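Local coordinates for protein C-C motif chemokine 1 (Homo sapiens, PDB 4OIK) that acts as a secreted cytokine of the CC chemokine family that binds the receptor CCR8 and attracts monocytes but not neutrophils, at residues R10-F15 / R29-I34; I25-N30 / R67-K72. One frame throughout, in Å; residues are numbered along the deposited sequence.

Contact 1 of 2, residues R10-F15 / R29-I34. With NAG (2-acetamido-2-deoxy-beta-D-glucopyranose), chain E; SO4 (sulfate ion), chain F; SO4 (sulfate ion), chain H.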
loop_
_atom_site.group_PDB
_atom_site.type_symbol
_atom_site.label_atom_id
_atom_site.label_comp_id
_atom_site.label_asym_id
_atom_site.label_seq_id
_atom_site.Cartn_x
_atom_site.Cartn_y
_atom_site.Cartn_z
ATOM N N ARG A 10 -2.160 -2.303 -3.390
ATOM C CA ARG A 10 -2.340 -2.700 -1.990
ATOM C C ARG A 10 -2.902 -4.090 -2.036
ATOM O O ARG A 10 -3.964 -4.291 -2.625
ATOM C CB ARG A 10 -3.313 -1.772 -1.254
ATOM C CG ARG A 10 -2.805 -0.386 -1.142
ATOM C CD ARG A 10 -3.545 0.381 -0.086
ATOM N NE ARG A 10 -3.012 1.739 -0.046
ATOM C CZ ARG A 10 -3.523 2.747 -0.731
ATOM N NH1 ARG A 10 -2.960 3.944 -0.673
ATOM N NH2 ARG A 10 -4.600 2.566 -1.486
ATOM N N CYS A 11 -2.174 -5.058 -1.477
ATOM C CA CYS A 11 -2.572 -6.470 -1.496
ATOM C C CYS A 11 -2.686 -7.040 -0.124
ATOM O O CYS A 11 -1.960 -6.658 0.790
ATOM C CB CYS A 11 -1.595 -7.294 -2.309
ATOM S SG CYS A 11 -1.241 -6.615 -3.935
ATOM N N CYS A 12 -3.508 -8.056 -0.027
ATOM C CA CYS A 12 -3.728 -8.795 1.186
ATOM C C CYS A 12 -3.418 -10.253 0.972
ATOM O O CYS A 12 -4.229 -10.983 0.396
ATOM C CB CYS A 12 -5.156 -8.578 1.654
ATOM S SG CYS A 12 -5.387 -6.991 2.472
ATOM N N PHE A 13 -2.228 -10.682 1.423
ATOM C CA PHE A 13 -1.828 -12.091 1.325
ATOM C C PHE A 13 -1.987 -12.883 2.656
ATOM O O PHE A 13 -1.937 -14.088 2.627
ATOM C CB PHE A 13 -0.424 -12.242 0.754
ATOM C CG PHE A 13 -0.250 -11.590 -0.590
ATOM C CD1 PHE A 13 -0.838 -12.131 -1.725
ATOM C CD2 PHE A 13 0.583 -10.496 -0.741
ATOM C CE1 PHE A 13 -0.675 -11.535 -2.969
ATOM C CE2 PHE A 13 0.764 -9.913 -1.995
ATOM C CZ PHE A 13 0.143 -10.449 -3.097
ATOM N N SER A 14 -2.114 -12.205 3.803
ATOM C CA SER A 14 -2.316 -12.822 5.122
ATOM C C SER A 14 -3.602 -12.186 5.665
ATOM O O SER A 14 -3.789 -11.012 5.422
ATOM C CB SER A 14 -1.144 -12.500 6.049
ATOM O OG SER A 14 -1.339 -13.035 7.352
ATOM N N PHE A 15 -4.479 -12.919 6.412
ATOM C CA PHE A 15 -5.748 -12.314 6.864
ATOM C C PHE A 15 -6.017 -12.391 8.348
ATOM O O PHE A 15 -5.524 -13.295 9.027
ATOM C CB PHE A 15 -6.953 -12.896 6.074
ATOM C CG PHE A 15 -6.877 -12.807 4.566
ATOM C CD1 PHE A 15 -7.037 -11.597 3.919
ATOM C CD2 PHE A 15 -6.678 -13.946 3.796
ATOM C CE1 PHE A 15 -6.978 -11.518 2.522
ATOM C CE2 PHE A 15 -6.610 -13.869 2.397
ATOM C CZ PHE A 15 -6.765 -12.658 1.769
ATOM N N ARG A 29 -10.850 -0.217 2.802
ATOM C CA ARG A 29 -10.269 -0.017 1.471
ATOM C C ARG A 29 -10.379 -1.350 0.751
ATOM O O ARG A 29 -10.214 -2.403 1.387
ATOM C CB ARG A 29 -8.792 0.422 1.524
ATOM C CG ARG A 29 -8.610 1.921 1.488
ATOM C CD ARG A 29 -7.295 2.329 0.864
ATOM N NE ARG A 29 -7.392 3.624 0.178
ATOM C CZ ARG A 29 -7.785 3.786 -1.085
ATOM N NH1 ARG A 29 -8.139 2.737 -1.819
ATOM N NH2 ARG A 29 -7.828 4.997 -1.623
ATOM N N ASN A 30 -10.693 -1.319 -0.559
ATOM C CA ASN A 30 -10.731 -2.552 -1.368
ATOM C C ASN A 30 -9.289 -2.768 -1.817
ATOM O O ASN A 30 -8.569 -1.790 -1.961
ATOM C CB ASN A 30 -11.644 -2.393 -2.593
ATOM C CG ASN A 30 -12.810 -3.362 -2.663
ATOM O OD1 ASN A 30 -13.375 -3.792 -1.649
ATOM N ND2 ASN A 30 -13.230 -3.695 -3.877
ATOM N N THR A 31 -8.838 -4.019 -1.970
ATOM C CA THR A 31 -7.452 -4.255 -2.419
ATOM C C THR A 31 -7.374 -3.997 -3.929
ATOM O O THR A 31 -8.405 -3.952 -4.610
ATOM C CB THR A 31 -6.994 -5.679 -2.086
ATOM O OG1 THR A 31 -7.784 -6.587 -2.831
ATOM C CG2 THR A 31 -7.097 -6.008 -0.613
ATOM N N SER A 32 -6.163 -3.840 -4.462
ATOM C CA SER A 32 -5.993 -3.600 -5.896
ATOM C C SER A 32 -6.476 -4.801 -6.703
ATOM O O SER A 32 -6.253 -5.938 -6.292
ATOM C CB SER A 32 -4.544 -3.277 -6.209
ATOM O OG SER A 32 -4.137 -2.187 -5.400
ATOM N N SER A 33 -7.172 -4.532 -7.827
ATOM C CA SER A 33 -7.776 -5.532 -8.710
ATOM C C SER A 33 -6.808 -6.551 -9.291
ATOM O O SER A 33 -7.217 -7.656 -9.657
ATOM C CB SER A 33 -8.567 -4.852 -9.813
ATOM O OG SER A 33 -9.484 -3.948 -9.221
ATOM N N ILE A 34 -5.527 -6.194 -9.366
ATOM C CA ILE A 34 -4.494 -7.083 -9.880
ATOM C C ILE A 34 -4.225 -8.246 -8.942
ATOM O O ILE A 34 -3.955 -9.335 -9.415
ATOM C CB ILE A 34 -3.215 -6.291 -10.269
ATOM C CG1 ILE A 34 -2.181 -7.158 -11.021
ATOM C CG2 ILE A 34 -2.598 -5.499 -9.111
ATOM C CD1 ILE A 34 -1.999 -6.732 -12.399
HETATM C C1 NAG E . -14.604 -3.875 -4.333
HETATM C C2 NAG E . -14.557 -3.234 -5.772
HETATM C C3 NAG E . -15.805 -3.687 -6.609
HETATM C C4 NAG E . -16.211 -5.180 -6.451
HETATM C C5 NAG E . -16.170 -5.612 -4.955
HETATM C C6 NAG E . -16.387 -7.148 -4.787
HETATM C C7 NAG E . -13.437 -0.940 -5.663
HETATM C C8 NAG E . -13.805 0.508 -5.517
HETATM N N2 NAG E . -14.547 -1.756 -5.660
HETATM O O3 NAG E . -15.616 -3.358 -8.005
HETATM O O4 NAG E . -17.525 -5.414 -7.024
HETATM O O5 NAG E . -14.884 -5.275 -4.370
HETATM O O6 NAG E . -16.586 -7.574 -3.426
HETATM O O7 NAG E . -12.268 -1.334 -5.768
HETATM S S SO4 F . -7.279 -0.828 -8.433
HETATM O O1 SO4 F . -6.978 -2.096 -9.067
HETATM O O2 SO4 F . -8.056 -0.001 -9.358
HETATM O O3 SO4 F . -8.076 -1.064 -7.205
HETATM O O4 SO4 F . -6.002 -0.159 -8.092
HETATM S S SO4 H . -0.733 3.725 2.071
HETATM O O1 SO4 H . -0.479 4.909 1.237
HETATM O O2 SO4 H . 0.244 3.633 3.183
HETATM O O3 SO4 H . -2.145 3.746 2.635
HETATM O O4 SO4 H . -0.553 2.601 1.230
HETATM O O HOH W 1 -6.111 0.033 -2.280
#
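Arg10 and Ser32 show how a CC chemokine ties the short strand that leads into its adjacent cysteines, Cys11 and Cys12, to the loop that leaves the first strand of its three-stranded sheet. The Arg10 backbone is gripped twice by one serine. Ser32 N donates to Arg10 O at 2.9 Å, in the carbonyl plane and nearly straight (169° at the hydrogen), while Arg10 N donates to Ser32 OG at 2.8 Å. The serine torsion (chi1 -55°) puts OG beside its own backbone N, so that both groups face Arg10; here a hydroxyl replaces the main-chain carbonyl of a regular strand pair. Cys11 pairs antiparallel with a strand of the second subunit, continuing the sheet.

From here the Arg10 side chain runs out, extended from CG to NE. CB passes 4.2 Å from Ser32 OG, and the chain packs against Ile41 of strand 39-44. CD and NE then approach a sulfate, probably from the crystallisation liquor, and NE donates to its O4 at 2.9 Å. NH1 reaches O1 of the same ion in a weak bond. NH2 turns the other way, donating to a water that in turn donates to Asn30 O, and it lies 3.3 Å above one face of the Arg29 guanidinium, displaced toward its rim. The two planes are inclined by 35°; no bond joins these donors, and the sulfate probably tempers the close positive charges.

Thr31 gives its OG1 to Ser36 O and turns its methyl to the disulfide Cys12 forms with Cys51: CG2 lies 3.7 Å from Cys12 SG.

Contact 2 of 2, residues I25-N30 / R67-K72. With NAG (2-acetamido-2-deoxy-beta-D-glucopyranose), chain E; SO4 (sulfate ion), chain I.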
loop_
_atom_site.group_PDB
_atom_site.type_symbol
_atom_site.label_atom_id
_atom_site.label_comp_id
_atom_site.label_asym_id
_atom_site.label_seq_id
_atom_site.Cartn_x
_atom_site.Cartn_y
_atom_site.Cartn_z
ATOM N N ILE A 25 -12.743 0.192 14.018
ATOM C CA ILE A 25 -12.590 0.429 12.578
ATOM C C ILE A 25 -13.228 1.747 12.151
ATOM O O ILE A 25 -14.370 2.026 12.522
ATOM C CB ILE A 25 -13.196 -0.756 11.770
ATOM C CG1 ILE A 25 -12.723 -2.147 12.304
ATOM C CG2 ILE A 25 -12.914 -0.611 10.275
ATOM C CD1 ILE A 25 -13.488 -3.452 11.726
ATOM N N LEU A 26 -12.521 2.510 11.291
ATOM C CA LEU A 26 -13.000 3.778 10.754
ATOM C C LEU A 26 -13.708 3.602 9.412
ATOM O O LEU A 26 -14.774 4.172 9.195
ATOM C CB LEU A 26 -11.823 4.748 10.612
ATOM C CG LEU A 26 -11.384 5.412 11.903
ATOM C CD1 LEU A 26 -9.891 5.305 12.084
ATOM C CD2 LEU A 26 -11.761 6.843 11.894
ATOM N N CYS A 27 -13.108 2.807 8.511
ATOM C CA CYS A 27 -13.613 2.552 7.168
ATOM C C CYS A 27 -12.864 1.377 6.575
ATOM O O CYS A 27 -11.972 0.812 7.217
ATOM C CB CYS A 27 -13.468 3.804 6.289
ATOM S SG CYS A 27 -11.825 4.573 6.341
ATOM N N TYR A 28 -13.200 1.020 5.335
ATOM C CA TYR A 28 -12.479 -0.036 4.639
ATOM C C TYR A 28 -11.917 0.444 3.282
ATOM O O TYR A 28 -12.470 1.359 2.678
ATOM C CB TYR A 28 -13.355 -1.298 4.464
ATOM C CG TYR A 28 -14.516 -1.103 3.507
ATOM C CD1 TYR A 28 -14.346 -1.244 2.131
ATOM C CD2 TYR A 28 -15.785 -0.782 3.977
ATOM C CE1 TYR A 28 -15.398 -1.026 1.247
ATOM C CE2 TYR A 28 -16.854 -0.602 3.104
ATOM C CZ TYR A 28 -16.656 -0.726 1.739
ATOM O OH TYR A 28 -17.703 -0.537 0.871
ATOM N N ARG A 29 -10.850 -0.217 2.802
ATOM C CA ARG A 29 -10.269 -0.017 1.471
ATOM C C ARG A 29 -10.379 -1.350 0.751
ATOM O O ARG A 29 -10.214 -2.403 1.387
ATOM C CB ARG A 29 -8.792 0.422 1.524
ATOM C CG ARG A 29 -8.610 1.921 1.488
ATOM C CD ARG A 29 -7.295 2.329 0.864
ATOM N NE ARG A 29 -7.392 3.624 0.178
ATOM C CZ ARG A 29 -7.785 3.786 -1.085
ATOM N NH1 ARG A 29 -8.139 2.737 -1.819
ATOM N NH2 ARG A 29 -7.828 4.997 -1.623
ATOM N N ASN A 30 -10.693 -1.319 -0.559
ATOM C CA ASN A 30 -10.731 -2.552 -1.368
ATOM C C ASN A 30 -9.289 -2.768 -1.817
ATOM O O ASN A 30 -8.569 -1.790 -1.961
ATOM C CB ASN A 30 -11.644 -2.393 -2.593
ATOM C CG ASN A 30 -12.810 -3.362 -2.663
ATOM O OD1 ASN A 30 -13.375 -3.792 -1.649
ATOM N ND2 ASN A 30 -13.230 -3.695 -3.877
ATOM N N ARG A 67 -18.195 2.815 5.624
ATOM C CA ARG A 67 -18.056 3.454 4.320
ATOM C C ARG A 67 -16.625 3.157 3.794
ATOM O O ARG A 67 -15.786 2.696 4.562
ATOM C CB ARG A 67 -18.265 4.978 4.444
ATOM C CG ARG A 67 -19.608 5.413 5.049
ATOM C CD ARG A 67 -20.705 5.544 4.014
ATOM N NE ARG A 67 -21.978 5.885 4.645
ATOM C CZ ARG A 67 -23.145 5.963 4.010
ATOM N NH1 ARG A 67 -24.247 6.292 4.674
ATOM N NH2 ARG A 67 -23.218 5.714 2.706
ATOM N N HIS A 68 -16.357 3.435 2.497
ATOM C CA HIS A 68 -15.047 3.287 1.871
ATOM C C HIS A 68 -14.128 4.411 2.383
ATOM O O HIS A 68 -14.603 5.509 2.610
ATOM C CB HIS A 68 -15.166 3.359 0.336
ATOM C CG HIS A 68 -13.898 2.958 -0.351
ATOM N ND1 HIS A 68 -12.949 3.899 -0.723
ATOM C CD2 HIS A 68 -13.417 1.716 -0.625
ATOM C CE1 HIS A 68 -11.924 3.207 -1.209
ATOM N NE2 HIS A 68 -12.164 1.887 -1.189
ATOM N N CYS A 69 -12.825 4.154 2.562
ATOM C CA CYS A 69 -11.911 5.195 3.055
ATOM C C CYS A 69 -11.726 6.333 2.072
ATOM O O CYS A 69 -11.618 6.071 0.878
ATOM C CB CYS A 69 -10.570 4.604 3.480
ATOM S SG CYS A 69 -10.663 3.568 4.963
ATOM N N PRO A 70 -11.683 7.602 2.529
ATOM C CA PRO A 70 -11.459 8.701 1.573
ATOM C C PRO A 70 -9.967 8.852 1.264
ATOM O O PRO A 70 -9.146 8.313 2.003
ATOM C CB PRO A 70 -12.032 9.928 2.296
ATOM C CG PRO A 70 -11.939 9.602 3.755
ATOM C CD PRO A 70 -11.813 8.103 3.917
ATOM N N SER A 71 -9.614 9.616 0.215
ATOM C CA SER A 71 -8.221 9.839 -0.189
ATOM C C SER A 71 -7.876 11.314 -0.290
ATOM O O SER A 71 -8.766 12.138 -0.542
ATOM C CB SER A 71 -7.953 9.166 -1.533
ATOM O OG SER A 71 -8.016 7.752 -1.430
ATOM N N LYS A 72 -6.576 11.654 -0.112
ATOM C CA LYS A 72 -6.088 13.032 -0.282
ATOM C C LYS A 72 -5.802 13.245 -1.776
ATOM O O LYS A 72 -5.982 12.309 -2.566
ATOM C CB LYS A 72 -4.825 13.293 0.560
ATOM C CG LYS A 72 -5.114 13.538 2.027
ATOM C CD LYS A 72 -4.098 14.473 2.635
ATOM C CE LYS A 72 -4.562 15.009 3.966
ATOM N NZ LYS A 72 -3.634 16.028 4.518
HETATM C C1 NAG E . -14.604 -3.875 -4.333
HETATM C C2 NAG E . -14.557 -3.234 -5.772
HETATM C C3 NAG E . -15.805 -3.687 -6.609
HETATM C C4 NAG E . -16.211 -5.180 -6.451
HETATM C C5 NAG E . -16.170 -5.612 -4.955
HETATM C C6 NAG E . -16.387 -7.148 -4.787
HETATM C C7 NAG E . -13.437 -0.940 -5.663
HETATM C C8 NAG E . -13.805 0.508 -5.517
HETATM N N2 NAG E . -14.547 -1.756 -5.660
HETATM O O3 NAG E . -15.616 -3.358 -8.005
HETATM O O4 NAG E . -17.525 -5.414 -7.024
HETATM O O5 NAG E . -14.884 -5.275 -4.370
HETATM O O6 NAG E . -16.586 -7.574 -3.426
HETATM O O7 NAG E . -12.268 -1.334 -5.768
HETATM S S SO4 I . -19.518 3.872 0.571
HETATM O O1 SO4 I . -20.883 4.378 0.768
HETATM O O2 SO4 I . -19.305 3.597 -0.858
HETATM O O3 SO4 I . -18.537 4.880 1.031
HETATM O O4 SO4 I . -19.363 2.622 1.329
HETATM O O HOH W 2 -16.880 3.784 7.692
#
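Tyr28 and His68 engage each other twice, which is unusual: the imidazole turns its edge to the phenol face, and the Tyr28 carbonyl O lies over the imidazole face. In the offset edge-to-face pair His68 CD2 lies 3.9 Å from Tyr28 CE1 and the planes stand at 89°. The carbonyl O is 3.4 Å above the imidazole plane and off toward the rim. The same oxygen accepts the N-H of Cys69 at 2.8 Å and a CA-H contact from His68, so three groups of one short run close in on it. Tyr28 CG lies between its backbone N and carbonyl carbon (chi1 68°), which brings the ring back over the tail, with His68 CA above its centre.

Tyr28 N donates to Arg67 O at 3.2 Å. Together with the bond from Cys69 N to Tyr28 O this makes a single beta bridge between Tyr28 and His68 and goes no further. Next to it the Cys27-Cys69 disulfide, with chi3 at 101°, fixes the register covalently. Beyond Tyr28 along the strand, Arg29 extends the contact: CG rests 3.9 Å from Cys69 CB, and NH2 reaches Ser71 OG at the guanidinium edge in a weak bond of 2.8 Å. A sulfate, probably from the crystallisation liquor, accepts from His68 N.

Binding the segment after the C-terminal helix to the outermost strand 25-30, this extra disulfide supplements the two that begin at the adjacent cysteines and is characteristic of CC chemokines with six cysteines.

Strand 25-30 runs through both contacts, illustrating how one edge strand can hold segments from near both ends of a small chain. Contact 1 takes the N-terminal segment and contact 2 the C-terminal tail; their centres lie 13 Å apart, on opposite sides of the centre of the chain. Arg29 belongs to both: Arg10 NH2 stands over one face of its guanidinium, and His68 CE1 lies 3.8 Å above the opposite face, so residues from near both ends sandwich one flat cation. Asn30, also shared, carries N-acetylglucosamine through a 1.5 Å bond from ND2 to C1. Cys27-Cys69 crosses contact 2 itself, whereas Cys11 and Cys12 of contact 1 pair outward with Cys35 and Cys51.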